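Local coordinates for type 3 secretion system translocon protein SctE (PDB 3U0C) that inserts with its partner SctB into the host membrane to form the pore through which Shigella type III effectors enter the target cell cytosol, at residues N99-L102 with S103-E106; E113-I116 with N117-K120; I136-R139 with L140-D144; I174-K177 with T178-I181. One frame throughout, in Å; residues are numbered along the deposited sequence.

Contact 1 (N99-L102 with S103-E106)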
loop_
_atom_site.group_PDB
_atom_site.type_symbol
_atom_site.label_atom_id
_atom_site.label_comp_id
_atom_site.label_asym_id
_atom_site.label_seq_id
_atom_site.Cartn_x
_atom_site.Cartn_y
_atom_site.Cartn_z
ATOM N N ASN A 99 4.774 -12.903 -1.901
ATOM C CA ASN A 99 4.770 -12.884 -0.438
ATOM C C ASN A 99 5.087 -11.493 0.098
ATOM O O ASN A 99 4.471 -11.010 1.054
ATOM C CB ASN A 99 5.775 -13.884 0.121
ATOM C CG ASN A 99 5.299 -15.309 -0.008
ATOM O OD1 ASN A 99 4.114 -15.559 -0.248
ATOM N ND2 ASN A 99 6.218 -16.260 0.150
ATOM N N THR A 100 6.051 -10.854 -0.542
ATOM C CA THR A 100 6.433 -9.509 -0.201
ATOM C C THR A 100 5.282 -8.544 -0.489
ATOM O O THR A 100 4.854 -7.793 0.407
ATOM C CB THR A 100 7.709 -9.121 -0.956
ATOM O OG1 THR A 100 8.772 -9.956 -0.499
ATOM C CG2 THR A 100 8.082 -7.667 -0.684
ATOM N N LEU A 101 4.756 -8.585 -1.712
ATOM C CA LEU A 101 3.672 -7.677 -2.083
ATOM C C LEU A 101 2.499 -7.832 -1.125
ATOM O O LEU A 101 1.945 -6.850 -0.665
ATOM C CB LEU A 101 3.214 -7.880 -3.524
ATOM C CG LEU A 101 4.118 -7.251 -4.594
ATOM C CD1 LEU A 101 3.907 -7.890 -5.967
ATOM C CD2 LEU A 101 3.936 -5.744 -4.656
ATOM N N LEU A 102 2.156 -9.076 -0.811
ATOM C CA LEU A 102 1.065 -9.374 0.092
ATOM C C LEU A 102 1.288 -8.727 1.459
ATOM O O LEU A 102 0.436 -7.999 1.957
ATOM C CB LEU A 102 0.905 -10.880 0.260
ATOM C CG LEU A 102 -0.079 -11.343 1.327
ATOM C CD1 LEU A 102 -1.415 -10.650 1.143
ATOM C CD2 LEU A 102 -0.248 -12.870 1.307
ATOM N N SER A 103 2.428 -9.032 2.065
ATOM C CA SER A 103 2.765 -8.501 3.372
ATOM C C SER A 103 2.754 -6.968 3.346
ATOM O O SER A 103 2.201 -6.319 4.245
ATOM C CB SER A 103 4.131 -9.028 3.796
ATOM O OG SER A 103 4.746 -8.163 4.727
ATOM N N GLU A 104 3.359 -6.398 2.306
ATOM C CA GLU A 104 3.402 -4.952 2.116
ATOM C C GLU A 104 2.003 -4.359 2.000
ATOM O O GLU A 104 1.698 -3.314 2.591
ATOM C CB GLU A 104 4.221 -4.584 0.880
ATOM C CG GLU A 104 5.642 -5.111 0.913
ATOM C CD GLU A 104 6.520 -4.543 -0.190
ATOM O OE1 GLU A 104 6.014 -4.293 -1.301
ATOM O OE2 GLU A 104 7.723 -4.338 0.063
ATOM N N THR A 105 1.163 -5.033 1.227
ATOM C CA THR A 105 -0.221 -4.629 1.067
ATOM C C THR A 105 -0.985 -4.640 2.400
ATOM O O THR A 105 -1.757 -3.728 2.679
ATOM C CB THR A 105 -0.931 -5.464 -0.009
ATOM O OG1 THR A 105 -0.561 -4.968 -1.300
ATOM C CG2 THR A 105 -2.429 -5.396 0.137
ATOM N N GLU A 106 -0.754 -5.658 3.223
ATOM C CA GLU A 106 -1.402 -5.736 4.530
ATOM C C GLU A 106 -0.972 -4.623 5.470
ATOM O O GLU A 106 -1.791 -4.089 6.224
ATOM C CB GLU A 106 -1.125 -7.087 5.175
ATOM C CG GLU A 106 -1.919 -8.199 4.535
ATOM C CD GLU A 106 -1.460 -9.563 4.959
ATOM O OE1 GLU A 106 -0.308 -9.689 5.423
ATOM O OE2 GLU A 106 -2.264 -10.514 4.828
#

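Contact 2 (E113-I116 with N117-K120)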
loop_
_atom_site.group_PDB
_atom_site.type_symbol
_atom_site.label_atom_id
_atom_site.label_comp_id
_atom_site.label_asym_id
_atom_site.label_seq_id
_atom_site.Cartn_x
_atom_site.Cartn_y
_atom_site.Cartn_z
ATOM N N GLU A 113 -6.217 2.449 7.278
ATOM C CA GLU A 113 -7.291 2.393 8.256
ATOM C C GLU A 113 -6.971 3.264 9.455
ATOM O O GLU A 113 -7.824 4.017 9.929
ATOM C CB GLU A 113 -7.495 0.952 8.724
ATOM C CG GLU A 113 -8.161 0.058 7.708
ATOM C CD GLU A 113 -8.054 -1.425 8.054
ATOM O OE1 GLU A 113 -7.367 -1.781 9.040
ATOM O OE2 GLU A 113 -8.653 -2.247 7.327
ATOM N N LYS A 114 -5.743 3.146 9.947
ATOM C CA LYS A 114 -5.291 3.966 11.056
ATOM C C LYS A 114 -5.395 5.463 10.737
ATOM O O LYS A 114 -5.831 6.264 11.580
ATOM C CB LYS A 114 -3.866 3.590 11.448
ATOM C CG LYS A 114 -3.188 4.609 12.352
ATOM C CD LYS A 114 -1.884 4.071 12.936
ATOM C CE LYS A 114 -1.418 4.915 14.131
ATOM N NZ LYS A 114 -0.111 4.390 14.657
ATOM N N GLN A 115 -5.009 5.837 9.522
ATOM C CA GLN A 115 -5.039 7.228 9.094
ATOM C C GLN A 115 -6.455 7.747 8.869
ATOM O O GLN A 115 -6.745 8.896 9.188
ATOM C CB GLN A 115 -4.219 7.446 7.832
ATOM C CG GLN A 115 -2.735 7.375 8.058
ATOM C CD GLN A 115 -2.263 8.404 9.052
ATOM O OE1 GLN A 115 -2.646 9.580 8.984
ATOM N NE2 GLN A 115 -1.432 7.972 9.994
ATOM N N ILE A 116 -7.308 6.906 8.284
ATOM C CA ILE A 116 -8.726 7.214 8.117
ATOM C C ILE A 116 -9.392 7.501 9.465
ATOM O O ILE A 116 -10.141 8.481 9.608
ATOM C CB ILE A 116 -9.471 6.072 7.394
ATOM C CG1 ILE A 116 -9.047 5.999 5.922
ATOM C CG2 ILE A 116 -10.971 6.277 7.501
ATOM C CD1 ILE A 116 -9.595 7.098 5.058
ATOM N N ASN A 117 -9.111 6.671 10.465
ATOM C CA ASN A 117 -9.620 6.961 11.806
ATOM C C ASN A 117 -9.075 8.277 12.350
ATOM O O ASN A 117 -9.821 9.066 12.932
ATOM C CB ASN A 117 -9.320 5.834 12.792
ATOM C CG ASN A 117 -9.621 6.230 14.232
ATOM O OD1 ASN A 117 -10.789 6.461 14.602
ATOM N ND2 ASN A 117 -8.570 6.329 15.056
ATOM N N LYS A 118 -7.779 8.503 12.166
ATOM C CA LYS A 118 -7.136 9.741 12.597
ATOM C C LYS A 118 -7.789 10.968 11.961
ATOM O O LYS A 118 -7.933 12.018 12.598
ATOM C CB LYS A 118 -5.637 9.723 12.271
ATOM C CG LYS A 118 -4.822 8.839 13.183
ATOM C CD LYS A 118 -3.357 9.192 13.135
ATOM C CE LYS A 118 -2.530 8.239 13.988
ATOM N NZ LYS A 118 -2.573 8.522 15.458
ATOM N N LEU A 119 -8.175 10.820 10.699
ATOM C CA LEU A 119 -8.758 11.903 9.932
ATOM C C LEU A 119 -10.177 12.224 10.392
ATOM O O LEU A 119 -10.629 13.348 10.270
ATOM C CB LEU A 119 -8.765 11.540 8.456
ATOM C CG LEU A 119 -9.501 12.463 7.486
ATOM C CD1 LEU A 119 -8.909 13.864 7.539
ATOM C CD2 LEU A 119 -9.425 11.880 6.074
ATOM N N LYS A 120 -10.879 11.219 10.892
ATOM C CA LYS A 120 -12.204 11.431 11.443
ATOM C C LYS A 120 -12.133 12.192 12.760
ATOM O O LYS A 120 -12.916 13.116 13.006
ATOM C CB LYS A 120 -12.880 10.095 11.671
ATOM C CG LYS A 120 -13.807 10.050 12.868
ATOM C CD LYS A 120 -14.154 8.596 13.107
ATOM C CE LYS A 120 -15.062 8.353 14.296
ATOM N NZ LYS A 120 -15.138 6.864 14.449
#

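Contact 3 (I136-R139 with L140-D144)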
loop_
_atom_site.group_PDB
_atom_site.type_symbol
_atom_site.label_atom_id
_atom_site.label_comp_id
_atom_site.label_asym_id
_atom_site.label_seq_id
_atom_site.Cartn_x
_atom_site.Cartn_y
_atom_site.Cartn_z
ATOM N N ILE A 136 -19.421 31.387 21.276
ATOM C CA ILE A 136 -18.836 32.589 21.836
ATOM C C ILE A 136 -19.190 33.814 20.995
ATOM O O ILE A 136 -19.469 34.886 21.539
ATOM C CB ILE A 136 -17.321 32.467 21.982
ATOM C CG1 ILE A 136 -16.777 33.616 22.803
ATOM C CG2 ILE A 136 -16.656 32.484 20.622
ATOM C CD1 ILE A 136 -15.338 33.473 23.131
ATOM N N GLN A 137 -19.216 33.645 19.675
ATOM C CA GLN A 137 -19.522 34.761 18.786
ATOM C C GLN A 137 -20.939 35.263 19.034
ATOM O O GLN A 137 -21.158 36.468 19.146
ATOM C CB GLN A 137 -19.290 34.406 17.308
ATOM C CG GLN A 137 -17.825 34.570 16.886
ATOM C CD GLN A 137 -17.526 34.182 15.429
ATOM O OE1 GLN A 137 -18.380 33.654 14.710
ATOM N NE2 GLN A 137 -16.289 34.439 14.996
ATOM N N THR A 138 -21.890 34.336 19.144
ATOM C CA THR A 138 -23.253 34.689 19.515
ATOM C C THR A 138 -23.271 35.410 20.861
ATOM O O THR A 138 -23.923 36.449 21.019
ATOM C CB THR A 138 -24.153 33.455 19.658
ATOM O OG1 THR A 138 -24.458 32.905 18.367
ATOM C CG2 THR A 138 -25.432 33.850 20.359
ATOM N N ARG A 139 -22.565 34.849 21.837
ATOM C CA ARG A 139 -22.499 35.444 23.174
ATOM C C ARG A 139 -21.899 36.852 23.165
ATOM O O ARG A 139 -22.310 37.712 23.938
ATOM C CB ARG A 139 -21.688 34.545 24.110
ATOM C CG ARG A 139 -21.582 35.066 25.533
ATOM C CD ARG A 139 -20.838 34.139 26.480
ATOM N NE ARG A 139 -20.783 34.672 27.839
ATOM C CZ ARG A 139 -20.365 33.986 28.892
ATOM N NH1 ARG A 139 -19.957 32.732 28.750
ATOM N NH2 ARG A 139 -20.350 34.551 30.093
ATOM N N LEU A 140 -20.940 37.091 22.278
ATOM C CA LEU A 140 -20.292 38.393 22.177
ATOM C C LEU A 140 -21.186 39.417 21.504
ATOM O O LEU A 140 -21.092 40.604 21.801
ATOM C CB LEU A 140 -18.985 38.307 21.390
ATOM C CG LEU A 140 -17.700 37.831 22.073
ATOM C CD1 LEU A 140 -16.721 37.362 21.004
ATOM C CD2 LEU A 140 -17.078 38.913 22.947
ATOM N N SER A 141 -22.026 38.974 20.576
ATOM C CA SER A 141 -22.916 39.906 19.903
ATOM C C SER A 141 -23.901 40.494 20.903
ATOM O O SER A 141 -24.176 41.693 20.889
ATOM C CB SER A 141 -23.700 39.213 18.800
ATOM O OG SER A 141 -24.759 38.459 19.352
ATOM N N GLU A 142 -24.432 39.633 21.764
ATOM C CA GLU A 142 -25.510 40.019 22.670
ATOM C C GLU A 142 -24.930 40.747 23.881
ATOM O O GLU A 142 -25.655 41.156 24.797
ATOM C CB GLU A 142 -26.322 38.794 23.083
ATOM C CG GLU A 142 -26.894 38.017 21.884
ATOM C CD GLU A 142 -27.466 36.675 22.296
ATOM O OE1 GLU A 142 -27.195 36.256 23.452
ATOM O OE2 GLU A 142 -28.184 36.046 21.480
ATOM N N LEU A 143 -23.613 40.946 23.841
ATOM C CA LEU A 143 -22.870 41.573 24.932
ATOM C C LEU A 143 -23.088 43.088 25.084
ATOM O O LEU A 143 -22.814 43.873 24.149
ATOM C CB LEU A 143 -21.380 41.293 24.754
ATOM C CG LEU A 143 -20.593 41.320 26.036
ATOM C CD1 LEU A 143 -21.496 40.790 27.181
ATOM C CD2 LEU A 143 -19.322 40.505 25.909
ATOM N N ASP A 144 -23.613 43.494 26.242
ATOM C CA ASP A 144 -23.581 44.901 26.651
ATOM C C ASP A 144 -22.379 45.558 26.008
ATOM O O ASP A 144 -21.247 45.163 26.257
ATOM C CB ASP A 144 -23.458 44.983 28.185
ATOM C CG ASP A 144 -24.115 46.208 28.775
ATOM O OD1 ASP A 144 -23.486 47.297 28.761
ATOM O OD2 ASP A 144 -25.263 46.083 29.263
#

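Contact 4 (I174-K177 with T178-I181)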
loop_
_atom_site.group_PDB
_atom_site.type_symbol
_atom_site.label_atom_id
_atom_site.label_comp_id
_atom_site.label_asym_id
_atom_site.label_seq_id
_atom_site.Cartn_x
_atom_site.Cartn_y
_atom_site.Cartn_z
ATOM N N ILE A 174 -3.106 15.011 7.428
ATOM C CA ILE A 174 -3.605 13.648 7.572
ATOM C C ILE A 174 -4.268 13.178 6.282
ATOM O O ILE A 174 -3.975 12.091 5.783
ATOM C CB ILE A 174 -4.616 13.537 8.729
ATOM C CG1 ILE A 174 -3.948 13.899 10.056
ATOM C CG2 ILE A 174 -5.203 12.134 8.788
ATOM C CD1 ILE A 174 -4.927 14.201 11.170
ATOM N N GLU A 175 -5.160 14.004 5.746
ATOM C CA GLU A 175 -5.848 13.684 4.502
ATOM C C GLU A 175 -4.845 13.371 3.398
ATOM O O GLU A 175 -5.056 12.466 2.591
ATOM C CB GLU A 175 -6.757 14.839 4.078
ATOM C CG GLU A 175 -7.530 14.583 2.795
ATOM C CD GLU A 175 -8.695 15.535 2.616
ATOM O OE1 GLU A 175 -8.462 16.761 2.578
ATOM O OE2 GLU A 175 -9.844 15.057 2.514
ATOM N N GLN A 176 -3.753 14.128 3.368
ATOM C CA GLN A 176 -2.705 13.921 2.377
ATOM C C GLN A 176 -2.077 12.541 2.539
ATOM O O GLN A 176 -1.886 11.817 1.561
ATOM C CB GLN A 176 -1.632 15.005 2.495
ATOM C CG GLN A 176 -1.889 16.229 1.631
ATOM C CD GLN A 176 -2.827 15.939 0.475
ATOM O OE1 GLN A 176 -2.474 15.223 -0.461
ATOM N NE2 GLN A 176 -4.030 16.497 0.536
ATOM N N LYS A 177 -1.759 12.184 3.778
ATOM C CA LYS A 177 -1.171 10.878 4.074
ATOM C C LYS A 177 -2.104 9.750 3.658
ATOM O O LYS A 177 -1.684 8.789 3.030
ATOM C CB LYS A 177 -0.827 10.721 5.545
ATOM C CG LYS A 177 0.385 11.500 5.975
ATOM C CD LYS A 177 0.725 11.193 7.417
ATOM C CE LYS A 177 1.774 12.152 7.962
ATOM N NZ LYS A 177 2.337 11.664 9.261
ATOM N N THR A 178 -3.375 9.871 4.026
ATOM C CA THR A 178 -4.393 8.943 3.564
ATOM C C THR A 178 -4.283 8.683 2.056
ATOM O O THR A 178 -4.163 7.533 1.615
ATOM C CB THR A 178 -5.809 9.495 3.832
ATOM O OG1 THR A 178 -6.005 9.657 5.242
ATOM C CG2 THR A 178 -6.829 8.526 3.293
ATOM N N LEU A 179 -4.314 9.771 1.289
ATOM C CA LEU A 179 -4.297 9.726 -0.166
ATOM C C LEU A 179 -2.990 9.131 -0.692
ATOM O O LEU A 179 -2.977 8.408 -1.691
ATOM C CB LEU A 179 -4.499 11.134 -0.732
ATOM C CG LEU A 179 -5.901 11.739 -0.551
ATOM C CD1 LEU A 179 -5.996 13.148 -1.149
ATOM C CD2 LEU A 179 -6.977 10.839 -1.141
ATOM N N SER A 180 -1.904 9.442 0.007
ATOM C CA SER A 180 -0.578 8.952 -0.315
ATOM C C SER A 180 -0.502 7.432 -0.139
ATOM O O SER A 180 0.007 6.712 -1.003
ATOM C CB SER A 180 0.449 9.638 0.584
ATOM O OG SER A 180 1.749 9.111 0.389
ATOM N N ILE A 181 -0.996 6.960 0.998
ATOM C CA ILE A 181 -1.080 5.535 1.283
ATOM C C ILE A 181 -1.904 4.824 0.221
ATOM O O ILE A 181 -1.495 3.785 -0.286
ATOM C CB ILE A 181 -1.705 5.279 2.668
ATOM C CG1 ILE A 181 -0.807 5.816 3.778
ATOM C CG2 ILE A 181 -1.953 3.809 2.895
ATOM C CD1 ILE A 181 -1.509 5.866 5.117
#

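Contact 1 (N99-L102 with S103-E106)
Thr100 and Glu104, one helical turn apart, run their side chains alongside each other in the same direction from helix 71-141. What touches is the methyl of Thr100, with CG2 3.4 Å from Glu104 OE2, so the carboxylate meets the apolar branch and not the hydroxyl. The torsion of Thr100 explains this choice: chi1 of -65° sets OG1 beside its own backbone N, where it hydrogen-bonds to Asp96 O in the preceding turn, and leaves CG2 to face the acid. A second carbon-to-carboxylate approach joins Leu102 and Glu106, where CD1 of the leucine lies 3.8 Å from OE2 of the glutamate and the two side chains pass at a slant.

Both pairs belong to a long alpha-helical arm of the antiparallel coiled-coil hairpin formed by helices 71-141 and 150-197, in the N-terminal part of the translocator. Leu101 is the buried residue here, resting on Lys188 and Gln191 of the partner helix; Glu104 and Thr105 also meet Lys188.

The backbone contributes the regular bonds of the alpha helix, from each amide to the carbonyl four residues earlier. Ser103 N reaches Asn99 O at 3.0 Å, Thr105 N reaches Leu101 O at 2.7 Å, and Glu106 N reaches Leu102 O at 2.9 Å. Among the hydroxyls, Thr105 OG1 turns back to Leu101 O in a weak bond of 3.2 Å that supplements the amide already there. The pattern recurs one turn later, where Thr109 OG1 bonds to Thr105 O.

Contact 2 (E113-I116 with N117-K120)
Lys114 and Lys118 lie side by side on the outer surface of an alpha-helical coiled-coil arm, helix 71-141, their chains pointing the same way although both carry a positive charge. Lys118 is the side chain to follow. Its CB sits over the preceding turn, 3.4 Å from Gln115 O, and CG comes down to 3.2 Å from Lys114 O. CD then passes the amide of Gln115, 3.9 Å from NE2; the bend of the glutamine at chi2 (-59°) folds its amide back to this point, where the two chains run at an angle to each other. Further out, CE makes the main lysine-to-lysine contact, 3.5 Å from CE of Lys114. Rotation about CD-CE (chi4 -79°) turns NZ of Lys118 aside, whereas Lys114 stays extended to its end. Lys118 NZ lies 4.0 Å from Lys114 CE and 4.9 Å from Lys114 NZ, so the closest touching is between methylene groups, while the like charges, on exposed residues, would probably be eased by solvent.

The other face of this helix is turned to helix 150-197. Gln115 packs on Ile174 and Ile181, Ile116 on Thr178, and Leu119 on Ile174, which makes the segment a worked case of a helix with a charged outer side and a more apolar inner one.

Beneath the side chains the amides follow the alpha-helical pattern, Asn117 to Glu113, Lys118 to Lys114 and onward. Ile116 O takes Lys120 N at 3.1 Å and, with a bent N-H angle of 120°, a weak second bond from Leu119 N.

Contact 3 (I136-R139 with L140-D144)
Ser141 folds its hydroxyl back onto the carbonyl of Thr138, three residues earlier, with OG giving a bond of 2.7 Å to Thr138 O. A chi1 of 78° makes this possible, since it holds OG in the crowded position between the backbone N and the carbonyl carbon. Thr138 O accepts from three donors. Besides the hydroxyl it receives weak bonds from Ser141 N and from Glu142 N, the latter stretched to 3.3 Å.

The main amide bonds just before it are shorter. Leu140 N bonds to Ile136 O at 2.8 Å, and Ser141 N bonds to Gln137 O at 3.0 Å; Gln137 O also takes a weak second bond from Leu140 N. Past this point the regular pattern breaks, for Leu143 N is not hydrogen-bonded to Arg139 O and makes a weak bond to Leu140 O instead. This is the C-terminal end of helix 71-141, where the first arm of the coiled-coil hairpin gives way to the connection to helix 150-197.

Three other side chains have polar partners outside the segments: Gln137 NE2 hydrogen-bonds to Glu157 OE2 on the other arm, Thr138 OG1 makes a weak bond to Asn134 O, and the poorly ordered Arg139 forms a long, weak ion pair with Glu149. The apolar part is modest. The side chains of Ile136 and Leu140 lie side by side, CG1 to CD1 4.2 Å, and Leu140 also touches Leu153. Thr138 and Glu142 are likewise side by side, a methyl-to-carboxylate approach with CG2 3.7 Å from OE2.

The short bond from Ser141 OG probably keeps the Thr138 carbonyl satisfied where its amide bonds are weak.

Contact 4 (I174-K177 with T178-I181)
Thr178 N meets Ile174 O at 2.9 Å (N-H...O angle 175°), the first of four regular alpha-helical bonds that run on to Ile181 N and Lys177 O at 2.8 Å. Ile174 O takes a second donor, for Thr178 OG1 approaches it at 3.2 Å from above the carbonyl plane, 44° out of it. The chi1 of -62° in Thr178 places the hydroxyl on the N side, over the preceding turn, so one carbonyl receives both the amide and the hydroxyl of this buried residue.

Leu179 and Ile181 also pack carbon atoms against carbonyl oxygens four residues back: Leu179 CG is 3.3 Å from Glu175 O, and Ile181 CG1 is 3.2 Å from Lys177 O. On the outer side Gln176, bent at chi2, brings OE1 to 4.1 Å from Leu179 CD1. The carboxylate of Glu175 turns to Arg171, one turn earlier, in a salt bridge.

This is a mid-length piece of helix 150-197, the second arm of the antiparallel coiled-coil hairpin. Ile174, Thr178 and Ile181 form its inner side against helix 71-141, with Ile174 on Gln115 and Leu119, Thr178 on Tyr112, and Ile181 on Gln115.

All four contacts are local turns of one hairpin, and all lie mainly at its surface, each with a side facing the other arm. Contacts 1, 2 and 3 share helix 71-141, whereas contact 4 lies on helix 150-197. Contacts 2 and 4 meet directly, with centres about 9 Å apart, and their side chains pack together, as where Gln115 CG comes 3.5 Å from Ile181 CD1. Contact 3 stands at the far tip, its centre about 49 Å from that of the chain. What sets it apart is that its regular amide pattern stops, while the mid-arm contacts keep the bonds to the fourth residue back throughout and differ in their lysine, carboxylate or threonine neighbours.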